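Local coordinates for thiazoline oxidase/subtilisin-like protease (Prochloron didemni, PDB 4H6X), which acts as a subtilisin-like protease in patellamide maturation, probably cleaving precursor peptides and joining their ends by transamidation into macrocycles, at residues A[21-26]-A[288-293]; A[31-36]-A[283-288]; A[52-57]-A[116-121]; A[74-79]-A[106-111]; A[158-163]-A[186-191]. All blocks are in the same frame, centred on the assembly; numbering follows the deposited sequence.

Contact 1. Residues A[21-26]-A[288-293]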
# COMPACT_ATOMS: atom_id res chain seq x y z
N ALA A 21 -9.66 -5.43 -13.80
CA ALA A 21 -9.56 -6.72 -14.47
C ALA A 21 -8.82 -6.58 -15.81
O ALA A 21 -7.90 -7.35 -16.10
CB ALA A 21 -10.94 -7.35 -14.65
N ASP A 22 -9.22 -5.58 -16.60
CA ASP A 22 -8.58 -5.28 -17.90
C ASP A 22 -7.09 -4.93 -17.77
O ASP A 22 -6.27 -5.35 -18.59
CB ASP A 22 -9.31 -4.15 -18.65
CG ASP A 22 -10.72 -4.55 -19.11
OD1 ASP A 22 -10.94 -5.72 -19.49
OD2 ASP A 22 -11.63 -3.67 -19.10
N LEU A 23 -6.74 -4.15 -16.76
CA LEU A 23 -5.32 -3.85 -16.53
C LEU A 23 -4.61 -5.13 -16.11
O LEU A 23 -3.52 -5.42 -16.63
CB LEU A 23 -5.14 -2.71 -15.51
CG LEU A 23 -3.74 -2.27 -15.05
CD1 LEU A 23 -2.77 -1.93 -16.19
CD2 LEU A 23 -3.88 -1.08 -14.11
N HIS A 24 -5.22 -5.91 -15.22
CA HIS A 24 -4.64 -7.22 -14.84
C HIS A 24 -4.44 -8.13 -16.05
O HIS A 24 -3.45 -8.87 -16.13
CB HIS A 24 -5.47 -7.95 -13.78
CG HIS A 24 -5.17 -7.54 -12.37
ND1 HIS A 24 -3.95 -7.01 -11.99
CD2 HIS A 24 -5.91 -7.61 -11.24
CE1 HIS A 24 -3.97 -6.75 -10.69
NE2 HIS A 24 -5.15 -7.10 -10.21
N ASN A 25 -5.36 -8.05 -17.01
CA ASN A 25 -5.24 -8.83 -18.25
C ASN A 25 -4.00 -8.49 -19.04
O ASN A 25 -3.51 -9.32 -19.81
CB ASN A 25 -6.48 -8.67 -19.13
CG ASN A 25 -7.70 -9.35 -18.53
OD1 ASN A 25 -7.58 -10.12 -17.57
ND2 ASN A 25 -8.87 -9.07 -19.09
N GLN A 26 -3.49 -7.27 -18.86
CA GLN A 26 -2.30 -6.79 -19.57
C GLN A 26 -1.00 -6.97 -18.76
O GLN A 26 0.04 -7.31 -19.33
CB GLN A 26 -2.48 -5.33 -19.96
CG GLN A 26 -3.74 -5.09 -20.79
CD GLN A 26 -3.73 -3.75 -21.50
OE1 GLN A 26 -2.77 -3.40 -22.17
NE2 GLN A 26 -4.81 -3.00 -21.36
N MET A 288 3.11 1.79 -14.19
CA MET A 288 4.54 1.85 -14.44
C MET A 288 5.06 0.57 -15.11
O MET A 288 5.92 0.64 -15.99
CB MET A 288 5.33 2.09 -13.14
CG MET A 288 5.10 3.43 -12.46
SD MET A 288 6.17 3.56 -11.00
CE MET A 288 5.76 5.24 -10.51
N SER A 289 4.54 -0.59 -14.70
CA SER A 289 4.93 -1.85 -15.35
C SER A 289 4.63 -1.84 -16.85
O SER A 289 5.41 -2.36 -17.66
CB SER A 289 4.23 -3.02 -14.67
OG SER A 289 4.64 -3.10 -13.32
N LEU A 290 3.51 -1.23 -17.21
CA LEU A 290 3.07 -1.12 -18.60
C LEU A 290 3.96 -0.15 -19.41
O LEU A 290 4.18 -0.36 -20.60
CB LEU A 290 1.62 -0.67 -18.61
CG LEU A 290 0.63 -1.30 -19.58
CD1 LEU A 290 0.81 -2.82 -19.64
CD2 LEU A 290 -0.77 -0.91 -19.14
N GLN A 291 4.48 0.89 -18.75
CA GLN A 291 5.46 1.78 -19.36
C GLN A 291 6.71 0.99 -19.75
O GLN A 291 7.16 1.08 -20.90
CB GLN A 291 5.83 2.94 -18.42
CG GLN A 291 4.75 4.00 -18.27
CD GLN A 291 5.11 5.05 -17.22
OE1 GLN A 291 5.86 4.78 -16.28
NE2 GLN A 291 4.57 6.26 -17.38
N VAL A 292 7.24 0.22 -18.81
CA VAL A 292 8.37 -0.69 -19.05
C VAL A 292 8.07 -1.74 -20.13
O VAL A 292 8.93 -2.04 -20.96
CB VAL A 292 8.83 -1.41 -17.75
CG1 VAL A 292 9.99 -2.36 -18.03
CG2 VAL A 292 9.25 -0.39 -16.70
N GLN A 293 6.86 -2.30 -20.11
CA GLN A 293 6.44 -3.30 -21.10
C GLN A 293 6.48 -2.75 -22.53
O GLN A 293 6.84 -3.47 -23.46
CB GLN A 293 5.03 -3.83 -20.80
CG GLN A 293 4.52 -4.87 -21.79
CD GLN A 293 3.15 -5.42 -21.42
OE1 GLN A 293 2.97 -6.01 -20.35
NE2 GLN A 293 2.18 -5.22 -22.30
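Leu23 and Leu290 meet through their outer methyls where helix 20-26 lies against the C-terminal end of helix 273-293, the long helix of this subtilisin-like fold. CD1 of Leu23 comes to 3.7 Å from CD2 of Leu290, and the two branched ends cross obliquely. Leu23 reaches this meeting with its CG anti to the backbone N (chi1 177°), a torsion that brings the end of the side chain closer to the neighbouring helix than its root. Leu290 starts toward the other helix and divides its two methyls between partners: CD2 serves Leu23, while CD1 lies 4.2 Å from CB of Gln26. Gln26 thus contributes the aliphatic root of its side chain to the apolar seam, and the remainder of its chain runs on extended on the solvent-exposed side.

In the next shell, Met336 of helix 332-340 touches Leu23, Gln26 and Leu290 alike, and Phe340 of that helix packs on Leu290. Leu23 also rests on Leu286 and Leu287, one turn back along helix 273-293, so its methyls sit in a layer shared by three helices. The leucines span helix axes that are 11.2 Å apart at closest approach and inclined by 37°. The backbones come nearest at Gln26 and Leu290, whose CA atoms are 7.9 Å apart. Within its own segment, Gln26 N bonds back to Leu23 O at 2.9 Å.

Contact 2. Residues A[31-36]-A[283-288]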
# COMPACT_ATOMS: atom_id res chain seq x y z
N PRO A 31 9.13 -6.87 -12.49
CA PRO A 31 10.19 -6.84 -11.48
C PRO A 31 11.19 -5.69 -11.61
O PRO A 31 12.03 -5.52 -10.72
CB PRO A 31 10.91 -8.20 -11.68
CG PRO A 31 10.45 -8.70 -13.00
CD PRO A 31 9.05 -8.18 -13.16
N GLN A 32 11.11 -4.91 -12.69
CA GLN A 32 11.93 -3.70 -12.80
C GLN A 32 11.30 -2.54 -12.01
O GLN A 32 11.92 -1.50 -11.82
CB GLN A 32 12.13 -3.29 -14.27
CG GLN A 32 12.93 -4.26 -15.11
CD GLN A 32 13.25 -3.70 -16.48
OE1 GLN A 32 13.90 -2.66 -16.61
NE2 GLN A 32 12.80 -4.39 -17.53
N ILE A 33 10.06 -2.73 -11.56
CA ILE A 33 9.39 -1.71 -10.75
C ILE A 33 9.56 -2.12 -9.29
O ILE A 33 9.09 -3.19 -8.88
CB ILE A 33 7.88 -1.57 -11.10
CG1 ILE A 33 7.69 -1.20 -12.59
CG2 ILE A 33 7.19 -0.55 -10.19
CD1 ILE A 33 8.47 0.02 -13.03
N THR A 34 10.24 -1.26 -8.53
CA THR A 34 10.51 -1.48 -7.11
C THR A 34 9.63 -0.60 -6.24
O THR A 34 9.63 0.62 -6.39
CB THR A 34 12.00 -1.21 -6.79
OG1 THR A 34 12.80 -2.15 -7.51
CG2 THR A 34 12.27 -1.34 -5.26
N ILE A 35 8.88 -1.24 -5.33
CA ILE A 35 8.07 -0.53 -4.35
C ILE A 35 8.75 -0.70 -3.00
O ILE A 35 9.02 -1.82 -2.58
CB ILE A 35 6.63 -1.12 -4.26
CG1 ILE A 35 5.92 -1.08 -5.63
CG2 ILE A 35 5.81 -0.40 -3.18
CD1 ILE A 35 4.95 -2.23 -5.85
N VAL A 36 9.05 0.41 -2.33
CA VAL A 36 9.60 0.35 -0.98
C VAL A 36 8.50 0.72 -0.01
O VAL A 36 7.90 1.80 -0.12
CB VAL A 36 10.85 1.25 -0.78
CG1 VAL A 36 11.37 1.15 0.65
CG2 VAL A 36 11.95 0.86 -1.76
N ILE A 283 -1.88 -0.08 -8.14
CA ILE A 283 -2.36 0.40 -9.45
C ILE A 283 -1.25 1.20 -10.13
O ILE A 283 -0.92 0.96 -11.30
CB ILE A 283 -3.68 1.21 -9.32
CG1 ILE A 283 -4.81 0.26 -8.87
CG2 ILE A 283 -4.03 1.91 -10.64
CD1 ILE A 283 -6.15 0.90 -8.64
N SER A 284 -0.65 2.12 -9.37
CA SER A 284 0.46 2.93 -9.87
C SER A 284 1.61 2.07 -10.36
O SER A 284 2.19 2.35 -11.41
CB SER A 284 0.94 3.91 -8.79
OG SER A 284 -0.09 4.81 -8.44
N ALA A 285 1.93 1.01 -9.63
CA ALA A 285 2.99 0.09 -10.05
C ALA A 285 2.63 -0.69 -11.33
O ALA A 285 3.48 -0.93 -12.20
CB ALA A 285 3.33 -0.88 -8.93
N LEU A 286 1.38 -1.12 -11.43
CA LEU A 286 0.90 -1.74 -12.67
C LEU A 286 1.05 -0.79 -13.87
O LEU A 286 1.49 -1.20 -14.96
CB LEU A 286 -0.55 -2.21 -12.52
CG LEU A 286 -0.89 -3.39 -11.59
CD1 LEU A 286 -2.37 -3.74 -11.73
CD2 LEU A 286 -0.05 -4.63 -11.85
N LEU A 287 0.71 0.48 -13.68
CA LEU A 287 0.78 1.46 -14.78
C LEU A 287 2.22 1.71 -15.19
O LEU A 287 2.53 1.81 -16.38
CB LEU A 287 0.06 2.77 -14.44
CG LEU A 287 -1.46 2.67 -14.23
CD1 LEU A 287 -2.01 3.96 -13.63
CD2 LEU A 287 -2.20 2.30 -15.52
N MET A 288 3.11 1.79 -14.19
CA MET A 288 4.54 1.85 -14.44
C MET A 288 5.06 0.57 -15.11
O MET A 288 5.92 0.64 -15.99
CB MET A 288 5.33 2.09 -13.14
CG MET A 288 5.10 3.43 -12.46
SD MET A 288 6.17 3.56 -11.00
CE MET A 288 5.76 5.24 -10.51
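Of the flat groups near Ile33 and Met288, the one that takes part is a peptide carbonyl: CG1 of Ile33 lies 4.0 Å from C of Met288, and CD1 of Ile33 lies 4.0 Å from its O. All else here is aliphatic, as expected where an inner strand of the parallel sheet of a subtilisin-like fold, strand 34-39, is backed by the long helix 273-293. Ile33, just ahead of the strand, lays its longer branch crosswise over Met288, with CD1 3.8 Å from the CB of Met288. The rest of the methionine chain turns away toward Ala300 of helix 300-309. The other branch of Ile33, CG2, stands anti to the backbone N and faces CB of Ala285 at 4.1 Å.

A glycine in place of Ile33 would have neither branch, and the helix face at Ala285 and Met288 would probably be left with a gap. Two residues on, Ile35 completes the arrangement from within the sheet, where its backbone bonds to Arg133 and Ile135 of strand 133-138. Ala285 and Ile33 are the nearest pair, their CA atoms 6.7 Å apart, an approach that the small alanine probably allows. Its single methyl has an isoleucine methyl from each of two positions against it, the nearer being CD1 of Ile35 at 3.7 Å from CB of Ala285.

Contact 3. Residues A[52-57]-A[116-121]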
# COMPACT_ATOMS: atom_id res chain seq x y z
N ALA A 52 6.67 -14.33 -4.15
CA ALA A 52 6.73 -12.87 -4.28
C ALA A 52 8.18 -12.42 -4.27
O ALA A 52 9.02 -13.00 -3.58
CB ALA A 52 5.94 -12.20 -3.17
N GLU A 53 8.50 -11.39 -5.05
CA GLU A 53 9.83 -10.81 -5.01
C GLU A 53 9.88 -9.82 -3.85
O GLU A 53 9.91 -8.61 -4.07
CB GLU A 53 10.15 -10.10 -6.33
CG GLU A 53 11.13 -10.84 -7.21
CD GLU A 53 12.54 -10.34 -7.03
OE1 GLU A 53 12.90 -9.32 -7.68
OE2 GLU A 53 13.28 -10.95 -6.23
N VAL A 54 9.89 -10.34 -2.61
CA VAL A 54 9.94 -9.50 -1.41
C VAL A 54 11.28 -9.63 -0.69
O VAL A 54 11.86 -10.71 -0.66
CB VAL A 54 8.80 -9.81 -0.41
CG1 VAL A 54 7.46 -9.34 -0.95
CG2 VAL A 54 8.76 -11.30 -0.04
N SER A 55 11.75 -8.54 -0.09
CA SER A 55 12.92 -8.62 0.80
C SER A 55 12.86 -7.49 1.82
O SER A 55 12.20 -6.46 1.57
CB SER A 55 14.22 -8.52 0.00
OG SER A 55 14.27 -7.27 -0.65
N LYS A 56 13.51 -7.68 2.96
CA LYS A 56 13.54 -6.66 4.01
C LYS A 56 14.88 -5.94 4.06
O LYS A 56 15.93 -6.57 4.01
CB LYS A 56 13.26 -7.26 5.39
CG LYS A 56 11.91 -7.92 5.53
CD LYS A 56 11.72 -8.47 6.92
CE LYS A 56 10.61 -9.51 6.94
NZ LYS A 56 10.25 -9.92 8.33
N VAL A 57 14.82 -4.61 4.17
CA VAL A 57 15.98 -3.81 4.48
C VAL A 57 15.64 -3.02 5.74
O VAL A 57 14.84 -2.09 5.69
CB VAL A 57 16.37 -2.88 3.29
CG1 VAL A 57 17.50 -1.93 3.71
CG2 VAL A 57 16.81 -3.70 2.08
N THR A 116 -1.64 -6.77 0.20
CA THR A 116 -2.53 -6.04 -0.73
C THR A 116 -1.80 -5.65 -2.02
O THR A 116 -2.38 -5.63 -3.11
CB THR A 116 -3.13 -4.78 -0.05
OG1 THR A 116 -4.02 -5.21 0.99
CG2 THR A 116 -3.91 -3.91 -1.05
N ILE A 117 -0.52 -5.32 -1.87
CA ILE A 117 0.28 -4.89 -2.99
C ILE A 117 0.81 -6.10 -3.77
O ILE A 117 0.76 -6.11 -5.01
CB ILE A 117 1.43 -3.95 -2.53
CG1 ILE A 117 0.83 -2.63 -2.01
CG2 ILE A 117 2.40 -3.71 -3.67
CD1 ILE A 117 1.79 -1.74 -1.23
N VAL A 118 1.30 -7.10 -3.05
CA VAL A 118 2.12 -8.12 -3.72
C VAL A 118 1.72 -9.58 -3.48
O VAL A 118 2.38 -10.50 -3.98
CB VAL A 118 3.62 -7.90 -3.45
CG1 VAL A 118 4.04 -8.52 -2.12
CG2 VAL A 118 4.47 -8.43 -4.59
N GLY A 119 0.67 -9.81 -2.71
CA GLY A 119 0.23 -11.19 -2.46
C GLY A 119 0.05 -11.96 -3.76
O GLY A 119 -0.50 -11.44 -4.74
N GLN A 120 0.51 -13.21 -3.78
CA GLN A 120 0.49 -14.04 -4.99
C GLN A 120 -0.91 -14.53 -5.36
O GLN A 120 -1.75 -14.78 -4.49
CB GLN A 120 1.49 -15.19 -4.86
CG GLN A 120 2.92 -14.72 -4.64
CD GLN A 120 3.43 -13.87 -5.79
OE1 GLN A 120 3.40 -12.63 -5.73
NE2 GLN A 120 3.90 -14.53 -6.84
N GLU A 121 -1.17 -14.65 -6.66
CA GLU A 121 -2.48 -15.13 -7.09
C GLU A 121 -2.64 -16.58 -6.61
O GLU A 121 -1.65 -17.30 -6.52
CB GLU A 121 -2.64 -15.03 -8.60
CG GLU A 121 -4.08 -15.19 -9.05
CD GLU A 121 -4.24 -15.22 -10.57
OE1 GLU A 121 -3.23 -15.29 -11.30
OE2 GLU A 121 -5.39 -15.16 -11.00
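Two opposed torsions bring Val54 and Val118 together. In Val118, chi1 of 84° sets CG1 between the backbone N and the carbonyl carbon, while in Val54 CG1 stands anti to the carbonyl carbon (chi1 -71°). The two CG1 methyls then meet at 3.7 Å, and the side chains cross at a slant. CB of Ala52 joins them from the side, 4.3 Å from the same CG1 of Val118.

Gln120, bent at chi2, folds back over Ala52. Its CG lies 3.8 Å from N of Ala52, and its CD comes to 4.0 Å from CB of Ala52. A serine here would lack this folded arm, and a gap would probably open beside Ala52. Pro130 is a second neighbour of Gln120. Ahead of Val54, Glu53 is the centre of an inverse gamma turn, closed by a weak bond from Val54 N to Ala52 O.

Val118 packs further on Val134 of strand 133-138, to which the backbones of Glu53 and Ser55 are bonded. The arrangement thus seats an outermost strand of the parallel sheet, 53-56, against the C-terminal end of helix 101-118, the helix that carries the probable catalytic histidine of the subtilisin-like fold.

Contact 4. Residues A[74-79]-A[106-111]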
# COMPACT_ATOMS: atom_id res chain seq x y z
N ALA A 74 -1.54 -13.66 18.44
CA ALA A 74 -2.82 -14.37 18.62
C ALA A 74 -3.73 -13.64 19.57
O ALA A 74 -4.94 -13.58 19.35
CB ALA A 74 -2.59 -15.81 19.10
N ALA A 75 -3.16 -13.06 20.63
CA ALA A 75 -3.91 -12.26 21.58
C ALA A 75 -4.52 -11.03 20.91
O ALA A 75 -5.70 -10.72 21.10
CB ALA A 75 -3.02 -11.86 22.74
N PHE A 76 -3.72 -10.31 20.13
CA PHE A 76 -4.22 -9.15 19.37
C PHE A 76 -5.33 -9.59 18.42
O PHE A 76 -6.35 -8.93 18.30
CB PHE A 76 -3.07 -8.51 18.58
CG PHE A 76 -3.46 -7.30 17.79
CD1 PHE A 76 -3.36 -6.03 18.35
CD2 PHE A 76 -3.91 -7.42 16.49
CE1 PHE A 76 -3.72 -4.89 17.62
CE2 PHE A 76 -4.27 -6.30 15.75
CZ PHE A 76 -4.18 -5.03 16.32
N GLN A 77 -5.10 -10.70 17.72
CA GLN A 77 -6.05 -11.15 16.70
C GLN A 77 -7.37 -11.65 17.28
O GLN A 77 -8.42 -11.47 16.67
CB GLN A 77 -5.41 -12.17 15.77
CG GLN A 77 -4.33 -11.52 14.91
CD GLN A 77 -3.42 -12.52 14.24
OE1 GLN A 77 -3.74 -13.71 14.14
NE2 GLN A 77 -2.28 -12.04 13.75
N SER A 78 -7.31 -12.26 18.47
CA SER A 78 -8.52 -12.66 19.20
C SER A 78 -9.37 -11.45 19.59
O SER A 78 -10.59 -11.46 19.39
CB SER A 78 -8.19 -13.50 20.45
OG SER A 78 -9.30 -13.50 21.34
N ILE A 79 -8.72 -10.43 20.12
CA ILE A 79 -9.39 -9.17 20.46
C ILE A 79 -10.05 -8.50 19.23
O ILE A 79 -11.17 -8.01 19.33
CB ILE A 79 -8.42 -8.20 21.18
CG1 ILE A 79 -8.09 -8.75 22.58
CG2 ILE A 79 -9.02 -6.80 21.32
CD1 ILE A 79 -6.84 -8.17 23.21
N LEU A 106 1.56 -1.94 14.16
CA LEU A 106 2.42 -1.60 13.01
C LEU A 106 2.80 -2.82 12.17
O LEU A 106 2.78 -2.76 10.93
CB LEU A 106 3.69 -0.88 13.47
CG LEU A 106 4.28 0.10 12.44
CD1 LEU A 106 3.38 1.31 12.28
CD2 LEU A 106 5.69 0.52 12.84
N ASN A 107 3.17 -3.92 12.83
CA ASN A 107 3.59 -5.11 12.10
C ASN A 107 2.41 -5.78 11.42
O ASN A 107 2.53 -6.29 10.30
CB ASN A 107 4.31 -6.10 13.01
CG ASN A 107 5.59 -5.52 13.57
OD1 ASN A 107 6.15 -4.56 13.04
ND2 ASN A 107 6.07 -6.11 14.67
N ASP A 108 1.27 -5.77 12.11
CA ASP A 108 0.04 -6.31 11.56
C ASP A 108 -0.34 -5.52 10.29
O ASP A 108 -0.69 -6.10 9.27
CB ASP A 108 -1.08 -6.21 12.60
CG ASP A 108 -2.42 -6.67 12.07
OD1 ASP A 108 -2.65 -7.89 12.10
OD2 ASP A 108 -3.22 -5.82 11.64
N HIS A 109 -0.23 -4.20 10.39
CA HIS A 109 -0.54 -3.29 9.29
C HIS A 109 0.37 -3.56 8.08
O HIS A 109 -0.08 -3.62 6.93
CB HIS A 109 -0.41 -1.86 9.80
CG HIS A 109 -0.87 -0.82 8.85
ND1 HIS A 109 -0.05 -0.27 7.88
CD2 HIS A 109 -2.07 -0.20 8.72
CE1 HIS A 109 -0.73 0.62 7.18
NE2 HIS A 109 -1.96 0.68 7.67
N ALA A 110 1.66 -3.75 8.36
CA ALA A 110 2.64 -4.12 7.35
C ALA A 110 2.27 -5.41 6.62
O ALA A 110 2.43 -5.48 5.41
CB ALA A 110 4.02 -4.25 7.98
N CYS A 111 1.80 -6.42 7.36
CA CYS A 111 1.42 -7.69 6.69
C CYS A 111 0.29 -7.46 5.73
O CYS A 111 0.29 -7.99 4.62
CB CYS A 111 0.97 -8.76 7.68
SG CYS A 111 2.28 -9.45 8.72
O HOH W 1 -1.75 -9.18 14.40
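Gln77 and Asp108 lie on two helices whose backbones keep their distance, their CA atoms, the nearest pair, being 9.3 Å apart. Helix 101-118 is the subtilisin-fold helix of the probable catalytic His109, which bonds through ND1 to Asp39 and through NE2 to Ser274 in the geometry of a Ser-His-Asp triad. Helix 70-82, with helix 87-96 beside it, probably belongs to the helical insertion that sets cyanobactin macrocyclases apart from subtilisin itself.

Phe76 and Gln77 reach across the space toward Asp108. Phe76 stretches outward with CG anti to the backbone N (chi1 -179°), and its ring corner CE2 reaches 4.1 Å from CG of Asp108. The two side chains are roughly perpendicular, and the ring is turned 48° from the carboxylate plane, an oblique approach. Leu93, Ile97, Ile104 and Val105 pack round the same phenylalanine, so the carboxylate stands at the margin of an apolar cluster. Its charge is met by Arg80, which forms a salt bridge to OD2 of Asp108 from the turn following Gln77.

OD1 of Asp108 is also tied to Gln77 through a water. Gln77 NE2 bonds to the backbone O of Pro262 as well as to this water, while the direct separation of NE2 from Asp108 OD1 is 4.5 Å. The water accepts from Gln77 NE2 at 3.0 Å and donates to Asp108 OD1 at 2.8 Å.

Contact 5. Residues A[158-163]-A[186-191]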
# COMPACT_ATOMS: atom_id res chain seq x y z
N ARG A 158 15.05 10.04 6.95
CA ARG A 158 16.15 9.09 6.80
C ARG A 158 15.71 7.82 6.04
O ARG A 158 16.43 7.31 5.18
CB ARG A 158 16.72 8.74 8.18
CG ARG A 158 17.32 9.94 8.90
CD ARG A 158 17.91 9.54 10.25
NE ARG A 158 19.19 8.82 10.13
CZ ARG A 158 19.94 8.43 11.17
NH1 ARG A 158 19.53 8.65 12.43
NH2 ARG A 158 21.10 7.82 10.95
N ALA A 159 14.52 7.32 6.37
CA ALA A 159 13.96 6.16 5.66
C ALA A 159 13.77 6.42 4.15
O ALA A 159 14.04 5.54 3.32
CB ALA A 159 12.65 5.74 6.30
N ILE A 160 13.26 7.60 3.81
CA ILE A 160 13.02 7.98 2.41
C ILE A 160 14.35 8.06 1.65
O ILE A 160 14.46 7.51 0.55
CB ILE A 160 12.16 9.27 2.32
CG1 ILE A 160 10.71 8.94 2.70
CG2 ILE A 160 12.20 9.89 0.91
CD1 ILE A 160 9.88 10.17 3.04
N ASP A 161 15.38 8.71 2.24
CA ASP A 161 16.70 8.79 1.60
C ASP A 161 17.22 7.40 1.34
O ASP A 161 17.78 7.15 0.28
CB ASP A 161 17.75 9.56 2.44
CG ASP A 161 17.50 11.05 2.46
OD1 ASP A 161 16.97 11.58 1.46
OD2 ASP A 161 17.82 11.68 3.49
N LEU A 162 17.06 6.49 2.32
CA LEU A 162 17.46 5.11 2.11
C LEU A 162 16.65 4.42 0.99
O LEU A 162 17.21 3.74 0.13
CB LEU A 162 17.38 4.28 3.41
CG LEU A 162 17.86 2.82 3.32
CD1 LEU A 162 19.28 2.72 2.76
CD2 LEU A 162 17.76 2.17 4.70
N ALA A 163 15.33 4.57 1.03
CA ALA A 163 14.45 4.00 0.00
C ALA A 163 14.86 4.44 -1.41
O ALA A 163 14.86 3.63 -2.34
CB ALA A 163 13.01 4.40 0.27
N GLU A 186 10.93 19.84 8.26
CA GLU A 186 11.66 20.49 7.17
C GLU A 186 12.60 19.51 6.46
O GLU A 186 12.66 19.49 5.23
CB GLU A 186 12.41 21.73 7.68
CG GLU A 186 13.31 22.44 6.66
CD GLU A 186 12.63 22.73 5.31
OE1 GLU A 186 11.40 22.94 5.27
OE2 GLU A 186 13.36 22.74 4.29
N ILE A 187 13.32 18.70 7.25
CA ILE A 187 14.12 17.61 6.69
C ILE A 187 13.23 16.66 5.87
O ILE A 187 13.64 16.14 4.82
CB ILE A 187 14.92 16.85 7.80
CG1 ILE A 187 15.85 15.78 7.21
CG2 ILE A 187 14.01 16.23 8.85
CD1 ILE A 187 17.29 16.22 7.11
N LEU A 188 11.99 16.47 6.34
CA LEU A 188 11.03 15.59 5.70
C LEU A 188 10.50 16.21 4.41
O LEU A 188 10.46 15.54 3.38
CB LEU A 188 9.90 15.19 6.66
CG LEU A 188 8.82 14.26 6.09
CD1 LEU A 188 9.44 13.01 5.46
CD2 LEU A 188 7.82 13.86 7.17
N VAL A 189 10.13 17.49 4.48
CA VAL A 189 9.72 18.27 3.29
C VAL A 189 10.75 18.16 2.16
O VAL A 189 10.40 17.90 1.01
CB VAL A 189 9.43 19.76 3.66
CG1 VAL A 189 9.04 20.58 2.43
CG2 VAL A 189 8.33 19.84 4.70
N GLN A 190 12.03 18.33 2.49
CA GLN A 190 13.10 18.24 1.48
C GLN A 190 13.26 16.84 0.91
O GLN A 190 13.53 16.69 -0.26
CB GLN A 190 14.45 18.71 2.02
CG GLN A 190 14.51 20.19 2.36
CD GLN A 190 15.92 20.66 2.66
OE1 GLN A 190 16.88 20.33 1.94
NE2 GLN A 190 16.07 21.44 3.74
N ALA A 191 13.13 15.82 1.76
CA ALA A 191 13.21 14.43 1.31
C ALA A 191 12.07 14.10 0.34
O ALA A 191 12.26 13.36 -0.62
CB ALA A 191 13.20 13.47 2.49
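The apolar contacts belong mainly to Ile160, which starts toward the neighbouring helix and uses both of its branches there. CD1, at the end of the longer branch, comes to 3.8 Å from CD1 of Leu188, the two side chains crossing at about a right angle. With chi1 at -73°, which sets CG1 anti to the carbonyl carbon, CG2 stands anti to the backbone N and turns to Ala191, 4.0 Å from its CB. The backbones come nearest here, as a small alanine would allow, with 6.5 Å between the CA atoms of Ile160 and Ala191. CG2 also comes to 3.8 Å from the carbonyl O of Ala191.

A polar group joins at the exposed border without bonding across: OD1 of Asp161 stands 4.3 Å from CB of Ala191, brushing its methyl. The side-chain hydrogen bond is local to the second segment. There Gln190 NE2 donates to Glu186 OE2 at 3.1 Å, with a bent N-H...O angle of 144°. It meets the anti side of that oxygen, four residues back along the chain.

The two helix axes run nearly alongside, 22° apart in direction, as suits successive right-handed beta-alpha-beta crossovers of a parallel sheet. Helix 154-165 follows strand 133-138 and leads to strand 170-173; helix 187-197 then leads to strand 201-205. Ile160 reaches Ile38 of strand 34-39 as well as Ile192 and Cys195 of helix 187-197, wedging between sheet and helix.

In the fold
From the N terminus, helix 20-26 opens contact 1 and strand 34-39 opens contact 2; both close only late, on consecutive parts of helix 273-293 that share Met288. Within contact 2 lie two loops in series. Contact 3 runs from edge strand 53-56 to the end of helix 101-118 and encloses contact 4, which ties helix 70-82 to the same helix. Contact 5 then joins the two crossover helices 154-165 and 187-197. All are nested or serial, and none cross. Contact 2 touches contact 3 through Ile35 and Ile117, and contact 5 through Val36 and Ala163, so strand 34-39 connects the helix layers on both faces of the sheet.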